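Local coordinates for protein sensor histidine kinase DcuS (Escherichia coli, PDB 3BY8) that senses C4-dicarboxylates such as fumarate and malate through its periplasmic domain and activates the response regulator DcuR by phosphorylation, at residues G92-V96 and R108-P112; Q65-Y69 and Q79-G83; L56-T62 and V123-E129. One frame throughout, in Å; residues are numbered along the deposited sequence.

Contact 1: residues G92-V96 and R108-P112. With LMR ((2S)-2-hydroxybutanedioic acid), chain B.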
ATOM      1  N   GLY A  92     -11.551   8.210  -0.841  1.00 14.86           N
ATOM      2  CA  GLY A  92     -12.101   7.536   0.320  1.00 15.70           C
ATOM      3  C   GLY A  92     -12.662   6.144   0.173  1.00 15.78           C
ATOM      4  O   GLY A  92     -13.331   5.647   1.092  1.00 20.93           O
ATOM      5  N   GLU A  93     -12.402   5.489  -0.944  1.00 15.48           N
ATOM      6  CA  GLU A  93     -12.920   4.146  -1.144  1.00 17.24           C
ATOM      7  C   GLU A  93     -11.803   3.130  -1.264  1.00 17.77           C
ATOM      8  O   GLU A  93     -10.733   3.451  -1.768  1.00 22.31           O
ATOM      9  CB  GLU A  93     -13.741   4.106  -2.432  1.00 22.04           C
ATOM     10  CG  GLU A  93     -15.102   4.778  -2.332  1.00 32.21           C
ATOM     11  CD  GLU A  93     -16.108   3.946  -1.535  1.00 39.46           C
ATOM     12  OE1 GLU A  93     -16.096   4.012  -0.279  1.00 43.21           O
ATOM     13  OE2 GLU A  93     -16.907   3.213  -2.169  1.00 44.26           O
ATOM     14  N   GLU A  94     -12.034   1.909  -0.808  1.00 14.10           N
ATOM     15  CA  GLU A  94     -11.023   0.874  -0.970  1.00 12.72           C
ATOM     16  C   GLU A  94     -11.069   0.382  -2.403  1.00 12.99           C
ATOM     17  O   GLU A  94     -12.072   0.603  -3.123  1.00 15.98           O
ATOM     18  CB  GLU A  94     -11.297  -0.290  -0.018  1.00 13.39           C
ATOM     19  CG  GLU A  94     -11.076   0.132   1.441  1.00 14.27           C
ATOM     20  CD  GLU A  94     -11.144  -1.001   2.432  1.00 16.78           C
ATOM     21  OE1 GLU A  94     -11.973  -1.928   2.240  1.00 20.90           O
ATOM     22  OE2 GLU A  94     -10.378  -0.956   3.412  1.00 14.53           O
ATOM     23  N   ASN A  95      -9.993  -0.263  -2.834  1.00 11.60           N
ATOM     24  CA  ASN A  95      -9.955  -0.781  -4.201  1.00 11.22           C
ATOM     25  C   ASN A  95      -9.031  -1.982  -4.290  1.00 12.80           C
ATOM     26  O   ASN A  95      -8.113  -2.147  -3.468  1.00 12.60           O
ATOM     27  CB  ASN A  95      -9.503   0.331  -5.168  1.00 12.58           C
ATOM     28  CG  ASN A  95      -9.755  -0.007  -6.622  1.00 13.00           C
ATOM     29  OD1 ASN A  95     -10.699  -0.727  -6.948  1.00 15.96           O
ATOM     30  ND2 ASN A  95      -8.921   0.531  -7.502  1.00 13.93           N
ATOM     31  N   VAL A  96      -9.324  -2.836  -5.263  1.00 13.01           N
ATOM     32  CA  VAL A  96      -8.543  -4.021  -5.527  1.00 12.54           C
ATOM     33  C   VAL A  96      -8.419  -4.075  -7.060  1.00 12.88           C
ATOM     34  O   VAL A  96      -9.421  -3.912  -7.784  1.00 15.90           O
ATOM     35  CB  VAL A  96      -9.274  -5.297  -5.015  1.00 16.01           C
ATOM     36  CG1 VAL A  96      -8.429  -6.545  -5.304  1.00 17.31           C
ATOM     37  CG2 VAL A  96      -9.550  -5.182  -3.505  1.00 16.77           C
ATOM     38  N   ARG A 108      -3.260  -5.878  -6.309  1.00 11.93           N
ATOM     39  CA  ARG A 108      -3.044  -4.719  -5.455  1.00 11.54           C
ATOM     40  C   ARG A 108      -4.295  -4.261  -4.752  1.00  9.58           C
ATOM     41  O   ARG A 108      -5.373  -4.264  -5.309  1.00 12.22           O
ATOM     42  CB  ARG A 108      -2.510  -3.600  -6.362  1.00 10.31           C
ATOM     43  CG  ARG A 108      -1.200  -3.979  -7.047  1.00 10.62           C
ATOM     44  CD  ARG A 108      -1.076  -3.458  -8.502  1.00 10.62           C
ATOM     45  NE  ARG A 108      -1.216  -2.002  -8.654  1.00  9.62           N
ATOM     46  CZ  ARG A 108      -0.209  -1.153  -8.775  1.00  9.13           C
ATOM     47  NH1 ARG A 108       1.059  -1.555  -8.750  1.00 11.42           N
ATOM     48  NH2 ARG A 108      -0.479   0.130  -9.010  1.00 10.91           N
ATOM     49  N   VAL A 109      -4.127  -3.859  -3.494  1.00 11.05           N
ATOM     50  CA  VAL A 109      -5.226  -3.366  -2.688  1.00 10.75           C
ATOM     51  C   VAL A 109      -4.877  -1.990  -2.123  1.00  9.65           C
ATOM     52  O   VAL A 109      -3.692  -1.629  -1.929  1.00  9.98           O
ATOM     53  CB  VAL A 109      -5.604  -4.352  -1.522  1.00 11.92           C
ATOM     54  CG1 VAL A 109      -5.864  -5.749  -2.129  1.00 14.01           C
ATOM     55  CG2 VAL A 109      -4.522  -4.416  -0.440  1.00 11.64           C
ATOM     56  N   PHE A 110      -5.941  -1.246  -1.826  1.00  9.40           N
ATOM     57  CA  PHE A 110      -5.768   0.147  -1.395  1.00  8.10           C
ATOM     58  C   PHE A 110      -6.789   0.497  -0.350  1.00 10.29           C
ATOM     59  O   PHE A 110      -7.959   0.124  -0.467  1.00 12.10           O
ATOM     60  CB  PHE A 110      -6.024   1.117  -2.590  1.00  9.42           C
ATOM     61  CG  PHE A 110      -5.127   0.894  -3.763  1.00  8.44           C
ATOM     62  CD1 PHE A 110      -5.380  -0.154  -4.663  1.00 10.23           C
ATOM     63  CD2 PHE A 110      -4.024   1.722  -3.983  1.00  9.34           C
ATOM     64  CE1 PHE A 110      -4.530  -0.359  -5.768  1.00 11.13           C
ATOM     65  CE2 PHE A 110      -3.193   1.518  -5.074  1.00  9.29           C
ATOM     66  CZ  PHE A 110      -3.445   0.475  -5.975  1.00  9.20           C
ATOM     67  N   THR A 111      -6.364   1.244   0.667  1.00  9.25           N
ATOM     68  CA  THR A 111      -7.300   1.717   1.680  1.00  9.74           C
ATOM     69  C   THR A 111      -6.899   3.141   2.112  1.00  9.71           C
ATOM     70  O   THR A 111      -5.721   3.486   2.147  1.00 10.31           O
ATOM     71  CB  THR A 111      -7.369   0.729   2.899  1.00  8.91           C
ATOM     72  OG1 THR A 111      -8.578   0.968   3.633  1.00 11.28           O
ATOM     73  CG2 THR A 111      -6.162   0.913   3.846  1.00 11.70           C
ATOM     74  N   PRO A 112      -7.889   3.990   2.444  1.00  9.92           N
ATOM     75  CA  PRO A 112      -7.557   5.356   2.854  1.00 11.13           C
ATOM     76  C   PRO A 112      -6.986   5.490   4.257  1.00 12.44           C
ATOM     77  O   PRO A 112      -7.274   4.640   5.130  1.00 13.79           O
ATOM     78  CB  PRO A 112      -8.884   6.122   2.679  1.00 13.44           C
ATOM     79  CG  PRO A 112      -9.940   5.058   2.817  1.00 16.05           C
ATOM     80  CD  PRO A 112      -9.339   3.783   2.263  1.00 13.13           C
TER
HETATM   81  C1  LMR B   1       3.907   2.259  -7.072  1.00 14.13           C
HETATM   82  O1A LMR B   1       4.565   2.394  -6.073  1.00 13.75           O
HETATM   83  O1B LMR B   1       4.012   3.081  -8.007  1.00 14.45           O
HETATM   84  C2  LMR B   1       3.284   0.916  -7.301  1.00 13.78           C
HETATM   85  O2  LMR B   1       2.708   0.810  -8.674  1.00 13.56           O
HETATM   86  C3  LMR B   1       4.197  -0.255  -6.889  1.00 13.25           C
HETATM   87  C4  LMR B   1       5.184  -0.563  -8.033  1.00 12.93           C
HETATM   88  O4A LMR B   1       6.106   0.221  -8.251  1.00 14.28           O
HETATM   89  O4B LMR B   1       4.993  -1.573  -8.772  1.00 12.91           O
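The beta hairpin of strands 95-99 and 106-114 closes one edge of the antiparallel sheet in this periplasmic Cache domain, and residues G92-V96 run into it beside R108-P112. N95 and F110 form a hydrogen-bonded pair: N95 N donates to F110 O at 3.1 Å, and F110 N returns a bond to N95 O at 2.9 Å. V96 and V109 make the adjoining non-hydrogen-bonded pair, their side chains lying alongside each other with V96 CG2 4.0 Å from V109 CG1. Where strand gives way to loop, side chains take over from backbone. E94 and T111 point the same way side by side, and a T111 chi1 of -161° swings OG1 away from the backbone N to meet the carboxylate: T111 OG1 donates to E94 OE2 at 2.6 Å, using the lone pair that faces away from OE1. The other oxygen, OE1, forms a salt bridge with R22 of helix 8-25, so one carboxylate ties strand 106-114 to that helix. Were E94 replaced by alanine, the T111 hydroxyl and the R22 charge would probably lose this shared acceptor, weakening the link between hairpin and helix. On the face that carries N95 and F110, the phenylalanine ring turns an edge toward N95 O, while N95 ND2 reaches beyond the hairpin to D85 O. R108 leads from the sheet into the ligand pocket through a chain bent at chi2 and chi3; D85 holds its NE in a salt bridge. The guanidinium then meets the malate hydroxyl at its edge, in plane, with R108 NH1 2.9 Å and R108 NH2 3.3 Å from LMR O2.

Contact 2: residues Q65-Y69 and Q79-G83. With LMR ((2S)-2-hydroxybutanedioic acid), chain B.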
ATOM      1  N   GLN A  65      -1.851  13.548  -2.750  1.00 15.46           N
ATOM      2  CA  GLN A  65      -1.460  13.886  -4.111  1.00 16.27           C
ATOM      3  C   GLN A  65      -0.788  12.661  -4.744  1.00 18.10           C
ATOM      4  O   GLN A  65      -0.307  12.725  -5.872  1.00 19.27           O
ATOM      5  CB  GLN A  65      -0.483  15.067  -4.107  1.00 18.82           C
ATOM      6  CG  GLN A  65      -1.138  16.422  -3.787  1.00 21.21           C
ATOM      7  CD  GLN A  65      -1.662  16.525  -2.372  1.00 24.02           C
ATOM      8  OE1 GLN A  65      -0.905  16.423  -1.406  1.00 26.53           O
ATOM      9  NE2 GLN A  65      -2.966  16.734  -2.241  1.00 23.07           N
ATOM     10  N   SER A  66      -0.762  11.564  -3.985  1.00 18.19           N
ATOM     11  CA  SER A  66      -0.177  10.290  -4.396  1.00 19.47           C
ATOM     12  C   SER A  66       1.354  10.171  -4.267  1.00 19.78           C
ATOM     13  O   SER A  66       1.952   9.219  -4.780  1.00 17.96           O
ATOM     14  CB  SER A  66      -0.642   9.917  -5.809  1.00 19.88           C
ATOM     15  OG  SER A  66       0.215  10.403  -6.818  1.00 22.43           O
ATOM     16  N   LEU A  67       1.995  11.127  -3.591  1.00 19.02           N
ATOM     17  CA  LEU A  67       3.448  11.046  -3.378  1.00 19.21           C
ATOM     18  C   LEU A  67       3.782   9.916  -2.434  1.00 18.69           C
ATOM     19  O   LEU A  67       3.174   9.801  -1.366  1.00 18.66           O
ATOM     20  CB  LEU A  67       4.003  12.322  -2.764  1.00 24.38           C
ATOM     21  CG  LEU A  67       4.139  13.528  -3.652  1.00 25.25           C
ATOM     22  CD1 LEU A  67       5.023  14.511  -2.895  1.00 24.16           C
ATOM     23  CD2 LEU A  67       4.756  13.152  -5.007  1.00 23.93           C
ATOM     24  N   ARG A  68       4.781   9.109  -2.782  1.00 17.60           N
ATOM     25  CA  ARG A  68       5.150   7.965  -1.962  1.00 18.27           C
ATOM     26  C   ARG A  68       5.967   8.248  -0.722  1.00 19.02           C
ATOM     27  O   ARG A  68       6.917   9.047  -0.773  1.00 21.31           O
ATOM     28  CB  ARG A  68       5.951   6.953  -2.781  1.00 16.45           C
ATOM     29  CG  ARG A  68       5.312   6.471  -4.069  1.00 17.63           C
ATOM     30  CD  ARG A  68       6.125   5.297  -4.530  1.00 15.10           C
ATOM     31  NE  ARG A  68       5.811   4.851  -5.887  1.00 14.90           N
ATOM     32  CZ  ARG A  68       6.256   5.443  -6.995  1.00 15.38           C
ATOM     33  NH1 ARG A  68       7.028   6.530  -6.927  1.00 17.84           N
ATOM     34  NH2 ARG A  68       5.985   4.926  -8.187  1.00 16.48           N
ATOM     35  N   TYR A  69       5.603   7.582   0.369  1.00 18.97           N
ATOM     36  CA  TYR A  69       6.332   7.662   1.626  1.00 18.23           C
ATOM     37  C   TYR A  69       7.125   6.378   1.890  1.00 20.43           C
ATOM     38  O   TYR A  69       7.891   6.282   2.846  1.00 20.97           O
ATOM     39  CB  TYR A  69       5.372   7.943   2.768  1.00 22.53           C
ATOM     40  CG  TYR A  69       5.159   9.409   2.951  1.00 21.83           C
ATOM     41  CD1 TYR A  69       4.539  10.185   1.970  1.00 22.89           C
ATOM     42  CD2 TYR A  69       5.635  10.045   4.099  1.00 27.42           C
ATOM     43  CE1 TYR A  69       4.402  11.559   2.129  1.00 28.30           C
ATOM     44  CE2 TYR A  69       5.503  11.402   4.266  1.00 27.38           C
ATOM     45  CZ  TYR A  69       4.890  12.156   3.288  1.00 28.02           C
ATOM     46  OH  TYR A  69       4.763  13.507   3.487  1.00 31.22           O
ATOM     47  N   GLN A  79       8.193  10.478  -5.060  1.00 20.99           N
ATOM     48  CA  GLN A  79       7.695  10.597  -6.421  1.00 21.87           C
ATOM     49  C   GLN A  79       6.249  10.093  -6.467  1.00 18.44           C
ATOM     50  O   GLN A  79       5.807   9.373  -5.553  1.00 19.28           O
ATOM     51  CB  GLN A  79       8.591   9.812  -7.385  1.00 23.12           C
ATOM     52  CG  GLN A  79      10.042  10.315  -7.315  1.00 27.11           C
ATOM     53  CD  GLN A  79      11.003   9.569  -8.209  1.00 32.10           C
ATOM     54  OE1 GLN A  79      10.904   8.352  -8.368  1.00 32.51           O
ATOM     55  NE2 GLN A  79      11.963  10.295  -8.785  1.00 32.08           N
ATOM     56  N   PRO A  80       5.497  10.460  -7.515  1.00 20.63           N
ATOM     57  CA  PRO A  80       4.104  10.027  -7.628  1.00 19.64           C
ATOM     58  C   PRO A  80       3.911   8.546  -7.866  1.00 16.51           C
ATOM     59  O   PRO A  80       4.645   7.902  -8.630  1.00 17.41           O
ATOM     60  CB  PRO A  80       3.563  10.823  -8.816  1.00 19.79           C
ATOM     61  CG  PRO A  80       4.536  11.958  -8.988  1.00 26.36           C
ATOM     62  CD  PRO A  80       5.857  11.352  -8.631  1.00 21.66           C
ATOM     63  N   PHE A  81       2.890   8.021  -7.199  1.00 14.00           N
ATOM     64  CA  PHE A  81       2.497   6.626  -7.357  1.00 13.30           C
ATOM     65  C   PHE A  81       2.208   6.333  -8.838  1.00 15.26           C
ATOM     66  O   PHE A  81       1.686   7.194  -9.553  1.00 16.74           O
ATOM     67  CB  PHE A  81       1.232   6.404  -6.540  1.00 12.93           C
ATOM     68  CG  PHE A  81       0.795   4.961  -6.475  1.00 11.53           C
ATOM     69  CD1 PHE A  81      -0.089   4.431  -7.406  1.00 11.83           C
ATOM     70  CD2 PHE A  81       1.308   4.112  -5.485  1.00 12.37           C
ATOM     71  CE1 PHE A  81      -0.464   3.097  -7.366  1.00 12.01           C
ATOM     72  CE2 PHE A  81       0.938   2.762  -5.434  1.00 11.86           C
ATOM     73  CZ  PHE A  81       0.065   2.248  -6.358  1.00 12.26           C
ATOM     74  N   LYS A  82       2.550   5.136  -9.292  1.00 13.54           N
ATOM     75  CA  LYS A  82       2.263   4.738 -10.661  1.00 13.95           C
ATOM     76  C   LYS A  82       1.157   3.687 -10.660  1.00 14.01           C
ATOM     77  O   LYS A  82       1.323   2.612 -10.098  1.00 14.19           O
ATOM     78  CB  LYS A  82       3.510   4.171 -11.355  1.00 14.73           C
ATOM     79  CG  LYS A  82       3.192   3.713 -12.775  1.00 17.82           C
ATOM     80  CD  LYS A  82       4.361   3.025 -13.455  1.00 27.07           C
ATOM     81  CE  LYS A  82       5.334   4.016 -14.038  1.00 30.70           C
ATOM     82  NZ  LYS A  82       6.377   3.294 -14.834  1.00 35.51           N
ATOM     83  N   GLY A  83       0.028   4.014 -11.281  1.00 13.01           N
ATOM     84  CA  GLY A  83      -1.098   3.104 -11.353  1.00 11.18           C
ATOM     85  C   GLY A  83      -2.397   3.841 -11.112  1.00 11.30           C
ATOM     86  O   GLY A  83      -2.549   4.508 -10.067  1.00 14.36           O
TER
HETATM   87  C1  LMR B   1       3.907   2.259  -7.072  1.00 14.13           C
HETATM   88  O1A LMR B   1       4.565   2.394  -6.073  1.00 13.75           O
HETATM   89  O1B LMR B   1       4.012   3.081  -8.007  1.00 14.45           O
HETATM   90  C2  LMR B   1       3.284   0.916  -7.301  1.00 13.78           C
HETATM   91  O2  LMR B   1       2.708   0.810  -8.674  1.00 13.56           O
HETATM   92  C3  LMR B   1       4.197  -0.255  -6.889  1.00 13.25           C
HETATM   93  C4  LMR B   1       5.184  -0.563  -8.033  1.00 12.93           C
HETATM   94  O4A LMR B   1       6.106   0.221  -8.251  1.00 14.28           O
HETATM   95  O4B LMR B   1       4.993  -1.573  -8.772  1.00 12.91           O
HETATM   96  O   HOH W   1      -0.426   8.802  -9.099  1.00 29.32           O
HETATM   97  O   HOH W   2       9.028   6.771  -9.121  1.00 33.96           O
HETATM   98  O   HOH W   3       6.744   7.451 -10.013  1.00 49.48           O
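LMR O1B, a carboxylate oxygen of the bound malate, is gripped by R68 NH2 at 2.7 Å and by K82 N at 2.8 Å, while R68 NE donates to the companion oxygen LMR O1A at 2.8 Å in a nearly straight bond (165°). R68 thus presents the NE-NH2 edge of its guanidinium in two hydrogen bonds, one to each carboxylate oxygen. Its chain is extended from CG to NE, with CG anti to the carbonyl carbon (chi1 -54°), which carries the group from the loop to the ligand. One guanidinium face is covered by the P80 carbonyl and F81 CA. R68 NH1 donates to R76 O and, through a water, reaches Q79 OE1; another water joins R68 NH2 to P80 O. Behind this polar edge the segments 65-69 and 79-83 of one long loop are bridged at L67 and P80, where F81 N donates to S66 O at 2.9 Å and R68 N to Q79 O at 3.0 Å. L67 CD2 rests against the proline ring. The F81 ring lies beneath the acid, with LMR C1 over one face toward the rim, 3.4 Å from F81 CE2, and the ring's other neighbours include V60 of strand 58-63. K82 uses both its backbone N and its backbone O: the latter, K82 O, accepts from the malate hydroxyl LMR O2 at 2.7 Å and also from R108 NH2. H71 and the backbone N atoms of G101, F102 and L103 add further ligand bonds. A positive guanidinium paired with the K82 backbone N-H probably favours a carboxylate here, and the K82 carbonyl accepts from the neighbouring hydroxyl.

Contact 3: residues L56-T62 and V123-E129. With LMR ((2S)-2-hydroxybutanedioic acid), chain B.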
ATOM      1  N   LEU A  56       4.443 -10.053   1.159  1.00 21.46           N
ATOM      2  CA  LEU A  56       3.897  -9.116   0.200  1.00 19.26           C
ATOM      3  C   LEU A  56       4.973  -8.530  -0.717  1.00 18.63           C
ATOM      4  O   LEU A  56       6.154  -8.446  -0.378  1.00 20.91           O
ATOM      5  CB  LEU A  56       3.173  -7.993   0.962  1.00 18.24           C
ATOM      6  CG  LEU A  56       2.054  -8.474   1.898  1.00 16.50           C
ATOM      7  CD1 LEU A  56       1.674  -7.344   2.863  1.00 17.90           C
ATOM      8  CD2 LEU A  56       0.836  -8.932   1.092  1.00 15.23           C
ATOM      9  N   LEU A  57       4.548  -8.091  -1.897  1.00 16.91           N
ATOM     10  CA  LEU A  57       5.460  -7.506  -2.862  1.00 16.25           C
ATOM     11  C   LEU A  57       5.846  -6.070  -2.532  1.00 16.62           C
ATOM     12  O   LEU A  57       6.964  -5.648  -2.732  1.00 16.00           O
ATOM     13  CB  LEU A  57       4.821  -7.544  -4.266  1.00 15.78           C
ATOM     14  CG  LEU A  57       5.655  -6.917  -5.391  1.00 14.58           C
ATOM     15  CD1 LEU A  57       6.849  -7.831  -5.745  1.00 15.90           C
ATOM     16  CD2 LEU A  57       4.787  -6.726  -6.642  1.00 17.46           C
ATOM     17  N   PHE A  58       4.875  -5.286  -2.082  1.00 13.91           N
ATOM     18  CA  PHE A  58       5.175  -3.913  -1.735  1.00 15.71           C
ATOM     19  C   PHE A  58       4.128  -3.320  -0.801  1.00 11.52           C
ATOM     20  O   PHE A  58       2.995  -3.747  -0.785  1.00 13.62           O
ATOM     21  CB  PHE A  58       5.228  -3.026  -2.996  1.00 14.81           C
ATOM     22  CG  PHE A  58       3.874  -2.755  -3.649  1.00 15.14           C
ATOM     23  CD1 PHE A  58       3.007  -1.771  -3.154  1.00 14.88           C
ATOM     24  CD2 PHE A  58       3.506  -3.438  -4.817  1.00 14.00           C
ATOM     25  CE1 PHE A  58       1.799  -1.474  -3.819  1.00 12.16           C
ATOM     26  CE2 PHE A  58       2.291  -3.137  -5.488  1.00 13.06           C
ATOM     27  CZ  PHE A  58       1.441  -2.153  -4.989  1.00 12.25           C
ATOM     28  N   ILE A  59       4.577  -2.359   0.003  1.00 13.64           N
ATOM     29  CA  ILE A  59       3.683  -1.594   0.875  1.00 11.87           C
ATOM     30  C   ILE A  59       4.077  -0.143   0.641  1.00 11.81           C
ATOM     31  O   ILE A  59       5.145   0.316   1.060  1.00 13.22           O
ATOM     32  CB  ILE A  59       3.839  -1.950   2.370  1.00 11.58           C
ATOM     33  CG1 ILE A  59       3.394  -3.394   2.614  1.00 12.99           C
ATOM     34  CG2 ILE A  59       2.987  -0.965   3.188  1.00 13.18           C
ATOM     35  CD1 ILE A  59       3.408  -3.787   4.107  1.00 14.09           C
ATOM     36  N   VAL A  60       3.226   0.578  -0.090  1.00 11.41           N
ATOM     37  CA  VAL A  60       3.467   1.954  -0.449  1.00 10.73           C
ATOM     38  C   VAL A  60       2.424   2.902   0.167  1.00 12.87           C
ATOM     39  O   VAL A  60       1.250   2.846  -0.158  1.00 11.09           O
ATOM     40  CB  VAL A  60       3.426   2.088  -1.994  1.00 10.42           C
ATOM     41  CG1 VAL A  60       3.401   3.556  -2.435  1.00 11.48           C
ATOM     42  CG2 VAL A  60       4.640   1.375  -2.578  1.00 12.61           C
ATOM     43  N   VAL A  61       2.875   3.766   1.072  1.00 14.12           N
ATOM     44  CA  VAL A  61       2.009   4.748   1.709  1.00 14.21           C
ATOM     45  C   VAL A  61       2.144   6.021   0.901  1.00 13.26           C
ATOM     46  O   VAL A  61       3.257   6.374   0.524  1.00 16.51           O
ATOM     47  CB  VAL A  61       2.507   5.040   3.127  1.00 15.27           C
ATOM     48  CG1 VAL A  61       1.752   6.225   3.739  1.00 16.44           C
ATOM     49  CG2 VAL A  61       2.344   3.823   3.953  1.00 15.85           C
ATOM     50  N   THR A  62       1.035   6.683   0.584  1.00 13.01           N
ATOM     51  CA  THR A  62       1.089   7.948  -0.137  1.00 12.80           C
ATOM     52  C   THR A  62       0.271   9.022   0.572  1.00 15.12           C
ATOM     53  O   THR A  62      -0.559   8.719   1.456  1.00 13.89           O
ATOM     54  CB  THR A  62       0.512   7.875  -1.574  1.00 15.37           C
ATOM     55  OG1 THR A  62      -0.921   7.922  -1.540  1.00 14.15           O
ATOM     56  CG2 THR A  62       0.960   6.613  -2.267  1.00 15.02           C
ATOM     57  N   VAL A 123      -3.087   7.278   1.628  1.00 10.29           N
ATOM     58  CA  VAL A 123      -3.501   5.965   1.174  1.00 10.58           C
ATOM     59  C   VAL A 123      -2.422   4.938   1.504  1.00 11.37           C
ATOM     60  O   VAL A 123      -1.241   5.256   1.500  1.00 10.05           O
ATOM     61  CB  VAL A 123      -3.671   5.982  -0.377  1.00 10.24           C
ATOM     62  CG1 VAL A 123      -3.968   4.574  -0.906  1.00 10.60           C
ATOM     63  CG2 VAL A 123      -4.803   6.935  -0.763  1.00 12.63           C
ATOM     64  N   VAL A 124      -2.849   3.731   1.853  1.00 10.89           N
ATOM     65  CA  VAL A 124      -1.899   2.617   1.989  1.00 10.40           C
ATOM     66  C   VAL A 124      -2.238   1.691   0.808  1.00  8.34           C
ATOM     67  O   VAL A 124      -3.378   1.228   0.656  1.00  9.24           O
ATOM     68  CB  VAL A 124      -2.037   1.794   3.281  1.00  9.16           C
ATOM     69  CG1 VAL A 124      -0.979   0.701   3.273  1.00 10.68           C
ATOM     70  CG2 VAL A 124      -1.862   2.673   4.515  1.00 10.46           C
ATOM     71  N   ALA A 125      -1.220   1.466  -0.033  1.00  9.09           N
ATOM     72  CA  ALA A 125      -1.314   0.590  -1.202  1.00 10.31           C
ATOM     73  C   ALA A 125      -0.437  -0.649  -0.961  1.00 10.83           C
ATOM     74  O   ALA A 125       0.733  -0.500  -0.587  1.00 11.44           O
ATOM     75  CB  ALA A 125      -0.816   1.344  -2.450  1.00 11.12           C
ATOM     76  N   ILE A 126      -0.971  -1.848  -1.198  1.00 10.09           N
ATOM     77  CA  ILE A 126      -0.183  -3.090  -0.986  1.00 11.59           C
ATOM     78  C   ILE A 126      -0.342  -4.030  -2.184  1.00 10.50           C
ATOM     79  O   ILE A 126      -1.437  -4.170  -2.716  1.00 12.78           O
ATOM     80  CB  ILE A 126      -0.643  -3.814   0.308  1.00 12.53           C
ATOM     81  CG1 ILE A 126      -0.328  -2.913   1.502  1.00 11.37           C
ATOM     82  CG2 ILE A 126       0.030  -5.199   0.437  1.00 14.59           C
ATOM     83  CD1 ILE A 126      -0.552  -3.584   2.882  1.00 13.07           C
ATOM     84  N   GLY A 127       0.762  -4.626  -2.626  1.00 12.06           N
ATOM     85  CA  GLY A 127       0.685  -5.543  -3.743  1.00 13.60           C
ATOM     86  C   GLY A 127       1.179  -6.939  -3.392  1.00 15.71           C
ATOM     87  O   GLY A 127       2.079  -7.099  -2.549  1.00 17.31           O
ATOM     88  N   LEU A 128       0.581  -7.914  -4.064  1.00 16.48           N
ATOM     89  CA  LEU A 128       0.882  -9.342  -3.963  1.00 19.07           C
ATOM     90  C   LEU A 128       1.324  -9.696  -5.387  1.00 18.43           C
ATOM     91  O   LEU A 128       0.568  -9.484  -6.323  1.00 18.86           O
ATOM     92  CB  LEU A 128      -0.403 -10.143  -3.669  1.00 21.35           C
ATOM     93  CG  LEU A 128      -1.215 -10.040  -2.372  1.00 23.88           C
ATOM     94  CD1 LEU A 128      -2.699 -10.257  -2.617  1.00 24.08           C
ATOM     95  CD2 LEU A 128      -0.690 -11.075  -1.405  1.00 25.76           C
ATOM     96  N   GLU A 129       2.517 -10.254  -5.549  1.00 20.16           N
ATOM     97  CA  GLU A 129       3.015 -10.630  -6.873  1.00 20.84           C
ATOM     98  C   GLU A 129       2.044 -11.607  -7.563  1.00 22.46           C
ATOM     99  O   GLU A 129       1.651 -12.623  -6.982  1.00 21.26           O
ATOM    100  CB  GLU A 129       4.402 -11.251  -6.703  1.00 25.33           C
ATOM    101  CG  GLU A 129       5.303 -11.159  -7.910  1.00 30.11           C
ATOM    102  CD  GLU A 129       6.754 -11.477  -7.569  1.00 31.81           C
ATOM    103  OE1 GLU A 129       7.579 -11.551  -8.506  1.00 33.41           O
ATOM    104  OE2 GLU A 129       7.068 -11.645  -6.364  1.00 32.88           O
TER
HETATM  105  C1  LMR B   1       3.907   2.259  -7.072  1.00 14.13           C
HETATM  106  O1A LMR B   1       4.565   2.394  -6.073  1.00 13.75           O
HETATM  107  O1B LMR B   1       4.012   3.081  -8.007  1.00 14.45           O
HETATM  108  C2  LMR B   1       3.284   0.916  -7.301  1.00 13.78           C
HETATM  109  O2  LMR B   1       2.708   0.810  -8.674  1.00 13.56           O
HETATM  110  C3  LMR B   1       4.197  -0.255  -6.889  1.00 13.25           C
HETATM  111  C4  LMR B   1       5.184  -0.563  -8.033  1.00 12.93           C
HETATM  112  O4A LMR B   1       6.106   0.221  -8.251  1.00 14.28           O
HETATM  113  O4B LMR B   1       4.993  -1.573  -8.772  1.00 12.91           O
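V60 and A125 exchange two short backbone bonds, V60 N to A125 O and A125 N to V60 O, both at 2.8 Å, and thereby fix the register of two antiparallel strands. T62 and V123 repeat the pattern at the next hydrogen-bonded pair, T62 N donating to V123 O at 2.8 Å. At the opposite end the ladder is broken by a classic beta bulge: L57 and F58 both face G127. L57 N makes the firm bond to G127 O at 2.7 Å, F58 N reaches the same oxygen only weakly, and G127 N donates back to F58 O. With CG held between the backbone N and the carbonyl carbon (chi1 72°), the F58 ring folds back over strand 123-129 and lies flat on the backbone of G127, in a CH-pi contact that puts G127 CA 3.7 Å from the F58 ring centroid. G127, having no side chain, lets the ring lie directly on its backbone, with G127 N over the ring centre. The opposite ring face receives the malate methylene, LMR C3, over its centre, and V60 CG2 stands 3.6 Å from LMR O1A. F58 is therefore sandwiched between ligand and sheet. The other face of the sheet carries I59 and I126, lying alongside each other with their CG1 atoms 3.9 Å apart, while L56 CD1 packs on I126 CG2. Helices 8-25 and 43-53 cover this apolar side, the first through L24, V20 and A21 and the second through V50 and R51, whereas strand 106-114 continues the sheet beyond 123-129 and E129 sits at the N-cap position of helix 130-138.

Overall arrangement
Contacts 1 and 3 belong to one antiparallel sheet, joined by backbone bonds between neighbouring strands 106-114 and 120-129; contact 2 pairs two segments of one loop, without regular strand. Contact 3 is the buried core, close to the centre of the chain and mostly apolar, and along the sequence it encloses the other two. Contact 1, at the outer hairpin, and contact 2 are only partly buried and rely more on charged and polar side chains. All three reach the malate, but differently: contact 3 offers an aromatic face and aliphatic carbon, contact 2 clasps a carboxylate, and contact 1 supplies an arginine to the hydroxyl. F81 packs against both strand contacts.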